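Local coordinates for purine nucleoside phosphorylase (PDB 6B2L), which catalyses the reversible phosphorolysis of purine nucleosides such as inosine and guanosine, releasing the free base and ribose 1-phosphate, at residues A[117-122]-A[241-246]; A[200-205]-A[255-260]. All coordinates share one frame; numbering follows the deposited sequence.

Interaction 1: residues A[117-122]-A[241-246]; sequences NLAGGI and SLIANN. With 2IM (piperidin-2-imine), chain I; DMS (dimethyl sulfoxide), chain C.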
ATOM      1  N   ASN A 117     -16.035  14.146  -8.440  1.00 23.64           N
ATOM      2  CA  ASN A 117     -14.794  14.411  -7.704  1.00 22.37           C
ATOM      3  C   ASN A 117     -13.941  15.411  -8.483  1.00 26.57           C
ATOM      4  O   ASN A 117     -14.198  15.694  -9.652  1.00 22.38           O
ATOM      5  CB  ASN A 117     -13.982  13.124  -7.430  1.00 21.88           C
ATOM      6  CG  ASN A 117     -13.486  12.437  -8.693  1.00 21.96           C
ATOM      7  OD1 ASN A 117     -12.739  13.012  -9.481  1.00 25.96           O
ATOM      8  ND2 ASN A 117     -13.817  11.155  -8.824  1.00 24.66           N
ATOM      9  N   LEU A 118     -12.949  15.991  -7.797  1.00 23.00           N
ATOM     10  CA  LEU A 118     -11.887  16.784  -8.422  1.00 20.74           C
ATOM     11  C   LEU A 118     -10.630  15.930  -8.589  1.00 23.61           C
ATOM     12  O   LEU A 118     -10.239  15.184  -7.681  1.00 26.98           O
ATOM     13  CB  LEU A 118     -11.575  18.016  -7.580  1.00 26.23           C
ATOM     14  CG  LEU A 118     -12.645  19.115  -7.628  1.00 43.53           C
ATOM     15  CD1 LEU A 118     -12.684  19.841  -6.305  1.00 51.62           C
ATOM     16  CD2 LEU A 118     -12.350  20.078  -8.760  1.00 69.41           C
ATOM     17  N   ALA A 119     -10.001  16.018  -9.761  1.00 23.65           N
ATOM     18  CA  ALA A 119      -8.876  15.143 -10.073  1.00 21.04           C
ATOM     19  C   ALA A 119      -7.771  15.903 -10.800  1.00 22.45           C
ATOM     20  O   ALA A 119      -7.997  16.948 -11.429  1.00 22.54           O
ATOM     21  CB  ALA A 119      -9.318  13.962 -10.935  1.00 22.03           C
ATOM     22  N   GLY A 120      -6.562  15.348 -10.723  1.00 20.70           N
ATOM     23  CA  GLY A 120      -5.476  15.790 -11.584  1.00 21.42           C
ATOM     24  C   GLY A 120      -5.495  15.052 -12.914  1.00 22.19           C
ATOM     25  O   GLY A 120      -5.766  13.846 -12.983  1.00 22.62           O
ATOM     26  N   GLY A 121      -5.250  15.804 -13.997  1.00 21.52           N
ATOM     27  CA  GLY A 121      -5.132  15.203 -15.318  1.00 26.37           C
ATOM     28  C   GLY A 121      -3.735  14.647 -15.597  1.00 21.89           C
ATOM     29  O   GLY A 121      -2.723  15.313 -15.345  1.00 24.52           O
ATOM     30  N   ILE A 122      -3.692  13.432 -16.139  1.00 21.26           N
ATOM     31  CA  ILE A 122      -2.468  12.770 -16.561  1.00 21.36           C
ATOM     32  C   ILE A 122      -2.378  12.691 -18.092  1.00 24.18           C
ATOM     33  O   ILE A 122      -1.383  13.105 -18.685  1.00 27.23           O
ATOM     34  CB  ILE A 122      -2.375  11.362 -15.925  1.00 22.03           C
ATOM     35  CG1 ILE A 122      -2.419  11.404 -14.386  1.00 22.67           C
ATOM     36  CG2 ILE A 122      -1.118  10.629 -16.403  1.00 27.02           C
ATOM     37  CD1 ILE A 122      -1.223  12.122 -13.710  1.00 25.69           C
ATOM     38  N   SER A 241     -15.127  12.859 -13.038  1.00 21.57           N
ATOM     39  CA  SER A 241     -14.061  13.725 -12.523  1.00 20.70           C
ATOM     40  C   SER A 241     -14.085  15.085 -13.229  1.00 21.90           C
ATOM     41  O   SER A 241     -14.209  15.157 -14.466  1.00 24.05           O
ATOM     42  CB  SER A 241     -12.676  13.107 -12.740  1.00 21.30           C
ATOM     43  OG  SER A 241     -12.439  11.995 -11.900  1.00 22.25           O
ATOM     44  N   LEU A 242     -13.952  16.169 -12.435  1.00 21.95           N
ATOM     45  CA  LEU A 242     -13.619  17.502 -12.937  1.00 25.27           C
ATOM     46  C   LEU A 242     -12.105  17.699 -12.850  1.00 23.43           C
ATOM     47  O   LEU A 242     -11.510  17.520 -11.770  1.00 22.95           O
ATOM     48  CB  LEU A 242     -14.335  18.588 -12.129  1.00 25.35           C
ATOM     49  CG  LEU A 242     -13.895  20.026 -12.394  1.00 22.63           C
ATOM     50  CD1 LEU A 242     -14.142  20.433 -13.861  1.00 26.89           C
ATOM     51  CD2 LEU A 242     -14.701  20.929 -11.475  1.00 24.49           C
ATOM     52  N   ILE A 243     -11.475  18.053 -13.974  1.00 22.24           N
ATOM     53  CA  ILE A 243     -10.017  18.194 -14.033  1.00 22.23           C
ATOM     54  C   ILE A 243      -9.603  19.561 -13.510  1.00 22.07           C
ATOM     55  O   ILE A 243      -9.951  20.593 -14.091  1.00 23.77           O
ATOM     56  CB  ILE A 243      -9.498  17.987 -15.464  1.00 24.13           C
ATOM     57  CG1 ILE A 243      -9.968  16.626 -16.010  1.00 23.10           C
ATOM     58  CG2 ILE A 243      -7.979  18.094 -15.495  1.00 26.56           C
ATOM     59  CD1 ILE A 243      -9.577  15.435 -15.130  1.00 26.78           C
ATOM     60  N   ALA A 244      -8.810  19.577 -12.426  1.00 21.87           N
ATOM     61  CA  ALA A 244      -8.355  20.839 -11.848  1.00 22.37           C
ATOM     62  C   ALA A 244      -7.115  21.397 -12.539  1.00 21.33           C
ATOM     63  O   ALA A 244      -6.930  22.614 -12.572  1.00 25.59           O
ATOM     64  CB  ALA A 244      -8.075  20.667 -10.355  1.00 28.68           C
ATOM     65  N   ASN A 245      -6.280  20.532 -13.119  1.00 22.90           N
ATOM     66  CA  ASN A 245      -4.950  20.889 -13.628  1.00 20.43           C
ATOM     67  C   ASN A 245      -4.458  19.684 -14.414  1.00 27.67           C
ATOM     68  O   ASN A 245      -4.985  18.580 -14.238  1.00 25.24           O
ATOM     69  CB  ASN A 245      -3.985  21.226 -12.489  1.00 23.40           C
ATOM     70  CG  ASN A 245      -3.576  19.982 -11.684  1.00 28.08           C
ATOM     71  OD1 ASN A 245      -4.382  19.405 -10.958  1.00 27.08           O
ATOM     72  ND2 ASN A 245      -2.327  19.564 -11.830  1.00 25.80           N
ATOM     73  N   ASN A 246      -3.451  19.881 -15.285  1.00 23.79           N
ATOM     74  CA  ASN A 246      -2.755  18.756 -15.907  1.00 22.78           C
ATOM     75  C   ASN A 246      -1.398  18.613 -15.218  1.00 21.92           C
ATOM     76  O   ASN A 246      -0.508  19.465 -15.386  1.00 24.26           O
ATOM     77  CB  ASN A 246      -2.587  18.924 -17.417  1.00 25.08           C
ATOM     78  CG  ASN A 246      -2.022  17.699 -18.040  1.00 23.58           C
ATOM     79  OD1 ASN A 246      -0.863  17.359 -17.791  1.00 26.66           O
ATOM     80  ND2 ASN A 246      -2.854  16.955 -18.801  1.00 28.43           N
TER
HETATM   81  N2  2IM I 308      -3.926  17.576  -8.911  0.97 26.33           N
HETATM   82  C1  2IM I 308      -4.900  17.259  -8.195  0.97 28.62           C
HETATM   83  N1  2IM I 308      -4.883  16.001  -7.519  0.97 23.26           N
HETATM   84  C4  2IM I 308      -5.968  15.506  -6.701  0.97 23.70           C
HETATM   85  C5  2IM I 308      -7.025  16.555  -6.357  0.97 31.79           C
HETATM   86  C3  2IM I 308      -7.317  17.491  -7.505  0.97 30.52           C
HETATM   87  C2  2IM I 308      -6.092  18.195  -8.038  0.97 25.94           C
HETATM   88  S   DMS C 302     -13.130  15.464  -4.098  0.93 43.43           S
HETATM   89  O   DMS C 302     -13.919  16.008  -5.241  0.93 71.17           O
HETATM   90  C1  DMS C 302     -14.159  15.235  -2.637  0.93 43.19           C
HETATM   91  C2  DMS C 302     -12.384  13.880  -4.434  0.93 37.06           C
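Asn117 and Ser241 face each other on the neighbouring parallel strands 112-121 and 236-246, in the central mixed sheet of the phosphorylase-superfamily fold. The amide of Asn117 is turned toward its neighbour by a first torsion of 64°, which sets CG between the backbone N and the carbonyl carbon. Ser241 OG then gives its proton to Asn117 OD1 at 2.6 Å, in the carbonyl plane and on a lone pair, while Asn117 ND2 bonds Thr223. Ala119 CB follows on the same face and rests against the serine side chain. On the other face Leu118 and Leu242 lie side by side and point the same way, their CD2 atoms 3.7 Å apart; Val262 of helix 259-283 packs on Leu118. The backbone ladder is regular as far as Ala119: Leu242 N to Asn117 O (2.8 Å, 174° at the hydrogen), Ala119 N to Leu242 O, Ala244 N to Ala119 O. It then slips by one residue at Ala244, so that Gly121 N bonds Asn245 O at 2.8 Å. The leucine face also carries the ligand site. Gly120, whose CA lies 3.6 Å from N2 of the bound piperidin-2-imine, has no side chain to obstruct that nitrogen. Asn245 ND2 is held by Asp250 and Ser247, which fixes the turn of the amide and directs its oxygen at the ligand. Piperidin-2-imine N2 donates to Asn245 OD1 at 2.8 Å.

Interaction 2: residues A[200-205]-A[255-260]; sequences PTYESP and VSINHE. With 2IM (piperidin-2-imine), chain I; DMS (dimethyl sulfoxide), chain D.
Tyr202 has its CG anti to the carbonyl carbon (chi1 -67°), which lays the ring beneath the methyl of Ile257, whose CG2 in turn is anti to its own backbone N. The geometry is a CH-pi contact: Ile257 CG2 stands 3.8 Å from the centroid of the Tyr202 ring and 9° off the ring normal, hence squarely over the face. At the far end of the ring, Tyr202 OH passes 3.3 Å from His259 CA, at the start of helix 259-283. The two polar ends converge on one acceptor, the oxygen of a dimethyl sulfoxide probably from the crystallisation liquor, which lies at the tyrosine edge. Tyr202 OH donates to this DMS O at 2.6 Å and His259 ND1 donates to it at 2.8 Å. Glu203 bends at chi2 and presents its carboxylate to piperidin-2-imine as a fork: ligand N1 donates to Glu203 OE1 at 3.0 Å, nearly straight at 173°, and ligand N2 donates to Glu203 OE2, also at 3.0 Å. Ser247 bonds OE2 as well, steadying the carboxylate. Phe161 of a second subunit packs on Tyr202 and meets the His259 ring, so the pocket is built partly at a subunit interface. Ligand N2 donates twice, to Glu203 OE2 and Asn245 OD1, and N1 once, which suggests a protonated, amidinium-like ligand in a pocket consistent with the nucleoside site of this family.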
ATOM      1  N   PRO A 200      -2.867  12.412   1.807  1.00 18.23           N
ATOM      2  CA  PRO A 200      -3.440  13.668   1.291  1.00 18.48           C
ATOM      3  C   PRO A 200      -2.475  14.587   0.528  1.00 22.82           C
ATOM      4  O   PRO A 200      -2.915  15.677   0.098  1.00 20.20           O
ATOM      5  CB  PRO A 200      -3.903  14.356   2.580  1.00 19.11           C
ATOM      6  CG  PRO A 200      -2.793  13.990   3.571  1.00 19.35           C
ATOM      7  CD  PRO A 200      -2.509  12.537   3.227  1.00 18.74           C
ATOM      8  N   THR A 201      -1.206  14.210   0.387  1.00 20.17           N
ATOM      9  CA  THR A 201      -0.306  14.970  -0.477  1.00 20.09           C
ATOM     10  C   THR A 201      -0.748  14.831  -1.927  1.00 21.17           C
ATOM     11  O   THR A 201      -1.091  13.742  -2.382  1.00 20.89           O
ATOM     12  CB  THR A 201       1.155  14.502  -0.337  1.00 21.00           C
ATOM     13  OG1 THR A 201       1.250  13.093  -0.572  1.00 21.37           O
ATOM     14  CG2 THR A 201       1.730  14.806   1.091  1.00 24.53           C
ATOM     15  N   TYR A 202      -0.698  15.936  -2.675  1.00 21.91           N
ATOM     16  CA  TYR A 202      -0.883  15.830  -4.110  1.00 19.55           C
ATOM     17  C   TYR A 202       0.175  14.899  -4.679  1.00 22.47           C
ATOM     18  O   TYR A 202       1.272  14.754  -4.112  1.00 23.06           O
ATOM     19  CB  TYR A 202      -0.825  17.226  -4.763  1.00 22.23           C
ATOM     20  CG  TYR A 202      -1.987  18.160  -4.385  1.00 23.06           C
ATOM     21  CD1 TYR A 202      -3.290  17.807  -4.638  1.00 24.64           C
ATOM     22  CD2 TYR A 202      -1.752  19.357  -3.739  1.00 23.60           C
ATOM     23  CE1 TYR A 202      -4.347  18.646  -4.293  1.00 28.09           C
ATOM     24  CE2 TYR A 202      -2.788  20.205  -3.394  1.00 22.17           C
ATOM     25  CZ  TYR A 202      -4.087  19.832  -3.669  1.00 24.99           C
ATOM     26  OH  TYR A 202      -5.127  20.667  -3.308  1.00 28.51           O
ATOM     27  N   GLU A 203      -0.180  14.215  -5.773  1.00 21.38           N
ATOM     28  CA  GLU A 203       0.794  13.424  -6.520  1.00 20.78           C
ATOM     29  C   GLU A 203       2.053  14.230  -6.828  1.00 20.77           C
ATOM     30  O   GLU A 203       1.977  15.383  -7.271  1.00 22.45           O
ATOM     31  CB  GLU A 203       0.123  12.909  -7.815  1.00 26.70           C
ATOM     32  CG  GLU A 203      -0.298  14.002  -8.873  1.00 35.47           C
ATOM     33  CD  GLU A 203      -1.697  14.594  -8.706  1.00 38.70           C
ATOM     34  OE1 GLU A 203      -2.332  14.395  -7.653  1.00 22.23           O
ATOM     35  OE2 GLU A 203      -2.160  15.281  -9.655  1.00 27.36           O
ATOM     36  N   SER A 204       3.221  13.620  -6.571  1.00 22.23           N
ATOM     37  CA  SER A 204       4.483  14.295  -6.866  1.00 19.74           C
ATOM     38  C   SER A 204       4.729  14.313  -8.375  1.00 21.03           C
ATOM     39  O   SER A 204       4.163  13.504  -9.108  1.00 22.81           O
ATOM     40  CB  SER A 204       5.648  13.610  -6.163  1.00 21.01           C
ATOM     41  OG  SER A 204       5.941  12.353  -6.763  1.00 23.35           O
ATOM     42  N   PRO A 205       5.589  15.205  -8.864  1.00 20.69           N
ATOM     43  CA  PRO A 205       5.868  15.195 -10.314  1.00 26.53           C
ATOM     44  C   PRO A 205       6.277  13.825 -10.832  1.00 24.46           C
ATOM     45  O   PRO A 205       5.860  13.408 -11.933  1.00 23.34           O
ATOM     46  CB  PRO A 205       7.001  16.215 -10.455  1.00 27.82           C
ATOM     47  CG  PRO A 205       6.734  17.198  -9.341  1.00 27.52           C
ATOM     48  CD  PRO A 205       6.165  16.395  -8.191  1.00 21.30           C
ATOM     49  N   VAL A 255       5.251  24.249 -12.286  1.00 29.42           N
ATOM     50  CA  VAL A 255       4.083  24.952 -11.760  1.00 33.57           C
ATOM     51  C   VAL A 255       3.494  24.185 -10.572  1.00 29.92           C
ATOM     52  O   VAL A 255       3.335  22.952 -10.614  1.00 29.52           O
ATOM     53  CB  VAL A 255       3.033  25.128 -12.876  1.00 29.31           C
ATOM     54  CG1 VAL A 255       1.648  25.429 -12.296  1.00 35.43           C
ATOM     55  CG2 VAL A 255       3.485  26.214 -13.827  1.00 35.58           C
ATOM     56  N   SER A 256       3.128  24.916  -9.516  1.00 32.29           N
ATOM     57  CA  SER A 256       2.642  24.273  -8.294  1.00 35.09           C
ATOM     58  C   SER A 256       1.161  23.906  -8.384  1.00 41.45           C
ATOM     59  O   SER A 256       0.402  24.452  -9.185  1.00 32.87           O
ATOM     60  CB  SER A 256       2.846  25.189  -7.091  1.00 50.32           C
ATOM     61  OG  SER A 256       1.951  26.287  -7.168  1.00 46.38           O
ATOM     62  N   ILE A 257       0.764  22.966  -7.527  1.00 39.75           N
ATOM     63  CA  ILE A 257      -0.624  22.549  -7.331  1.00 45.87           C
ATOM     64  C   ILE A 257      -1.035  23.006  -5.939  0.74 36.48           C
ATOM     65  O   ILE A 257      -0.266  22.826  -4.988  1.00 32.33           O
ATOM     66  CB  ILE A 257      -0.764  21.013  -7.446  1.00 69.09           C
ATOM     67  CG1 ILE A 257      -0.065  20.468  -8.702  1.00 67.69           C
ATOM     68  CG2 ILE A 257      -2.227  20.601  -7.404  1.00 77.30           C
ATOM     69  CD1 ILE A 257       0.113  18.940  -8.702  1.00 58.28           C
ATOM     70  N   ASN A 258      -2.235  23.583  -5.791  1.00 31.12           N
ATOM     71  CA  ASN A 258      -2.658  23.967  -4.439  1.00 37.55           C
ATOM     72  C   ASN A 258      -4.177  24.019  -4.319  1.00 35.95           C
ATOM     73  O   ASN A 258      -4.908  24.072  -5.312  1.00 28.93           O
ATOM     74  CB  ASN A 258      -1.992  25.286  -3.975  1.00 51.66           C
ATOM     75  CG  ASN A 258      -2.617  26.551  -4.557  1.00 47.15           C
ATOM     76  OD1 ASN A 258      -3.822  26.781  -4.466  1.00 44.25           O
ATOM     77  ND2 ASN A 258      -1.766  27.419  -5.090  1.00 69.37           N
ATOM     78  N   HIS A 259      -4.650  23.914  -3.069  1.00 34.50           N
ATOM     79  CA  HIS A 259      -6.082  23.740  -2.829  1.00 31.41           C
ATOM     80  C   HIS A 259      -6.877  24.947  -3.317  1.00 27.31           C
ATOM     81  O   HIS A 259      -7.992  24.796  -3.819  1.00 28.62           O
ATOM     82  CB  HIS A 259      -6.322  23.494  -1.337  1.00 32.22           C
ATOM     83  CG  HIS A 259      -7.727  23.112  -0.987  1.00 27.95           C
ATOM     84  ND1 HIS A 259      -8.375  22.023  -1.534  1.00 33.72           N
ATOM     85  CD2 HIS A 259      -8.592  23.646  -0.090  1.00 41.75           C
ATOM     86  CE1 HIS A 259      -9.585  21.921  -1.011  1.00 37.28           C
ATOM     87  NE2 HIS A 259      -9.744  22.899  -0.139  1.00 38.54           N
ATOM     88  N   GLU A 260      -6.317  26.152  -3.193  1.00 30.75           N
ATOM     89  CA  GLU A 260      -7.054  27.340  -3.628  1.00 48.01           C
ATOM     90  C   GLU A 260      -7.280  27.320  -5.136  1.00 28.48           C
ATOM     91  O   GLU A 260      -8.363  27.707  -5.630  1.00 28.91           O
ATOM     92  CB  GLU A 260      -6.303  28.601  -3.198  1.00 91.33           C
ATOM     93  CG  GLU A 260      -6.271  28.811  -1.680  1.00131.71           C
ATOM     94  CD  GLU A 260      -5.466  27.749  -0.943  1.00144.10           C
ATOM     95  OE1 GLU A 260      -4.345  27.429  -1.389  1.00149.97           O
ATOM     96  OE2 GLU A 260      -5.964  27.224   0.076  1.00136.24           O
TER
HETATM   97  N2  2IM I 308      -3.926  17.576  -8.911  0.97 26.33           N
HETATM   98  C1  2IM I 308      -4.900  17.259  -8.195  0.97 28.62           C
HETATM   99  N1  2IM I 308      -4.883  16.001  -7.519  0.97 23.26           N
HETATM  100  C4  2IM I 308      -5.968  15.506  -6.701  0.97 23.70           C
HETATM  101  C5  2IM I 308      -7.025  16.555  -6.357  0.97 31.79           C
HETATM  102  C3  2IM I 308      -7.317  17.491  -7.505  0.97 30.52           C
HETATM  103  C2  2IM I 308      -6.092  18.195  -8.038  0.97 25.94           C
HETATM  104  S   DMS D 303      -8.470  18.687  -3.427  0.99 47.65           S
HETATM  105  O   DMS D 303      -7.637  19.935  -3.224  0.99 34.87           O
HETATM  106  C1  DMS D 303      -7.893  17.100  -2.763  0.99 60.04           C
HETATM  107  C2  DMS D 303     -10.071  18.914  -2.627  0.99 49.25           C

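Interaction 1 is the buried one, a strand pair inside the central sheet; interaction 2 is partly buried, joins a loop to the approach and first turn of helix 259-283, and borders a second subunit. Their chemistry follows: backbone bonds and a serine-asparagine pair hold 117-122 to 241-246, whereas 200-205 meets 255-260 through a methyl over a ring and shared small-molecule partners. Their centres lie about 11 Å apart. They touch directly, with Gly120 CA 3.9 Å from Glu203 OE2 and Asn245 ND2 4.0 Å from Ile257 CG1. Both border piperidin-2-imine, whose N2 is shared between an amide oxygen from the sheet and a carboxylate from the loop.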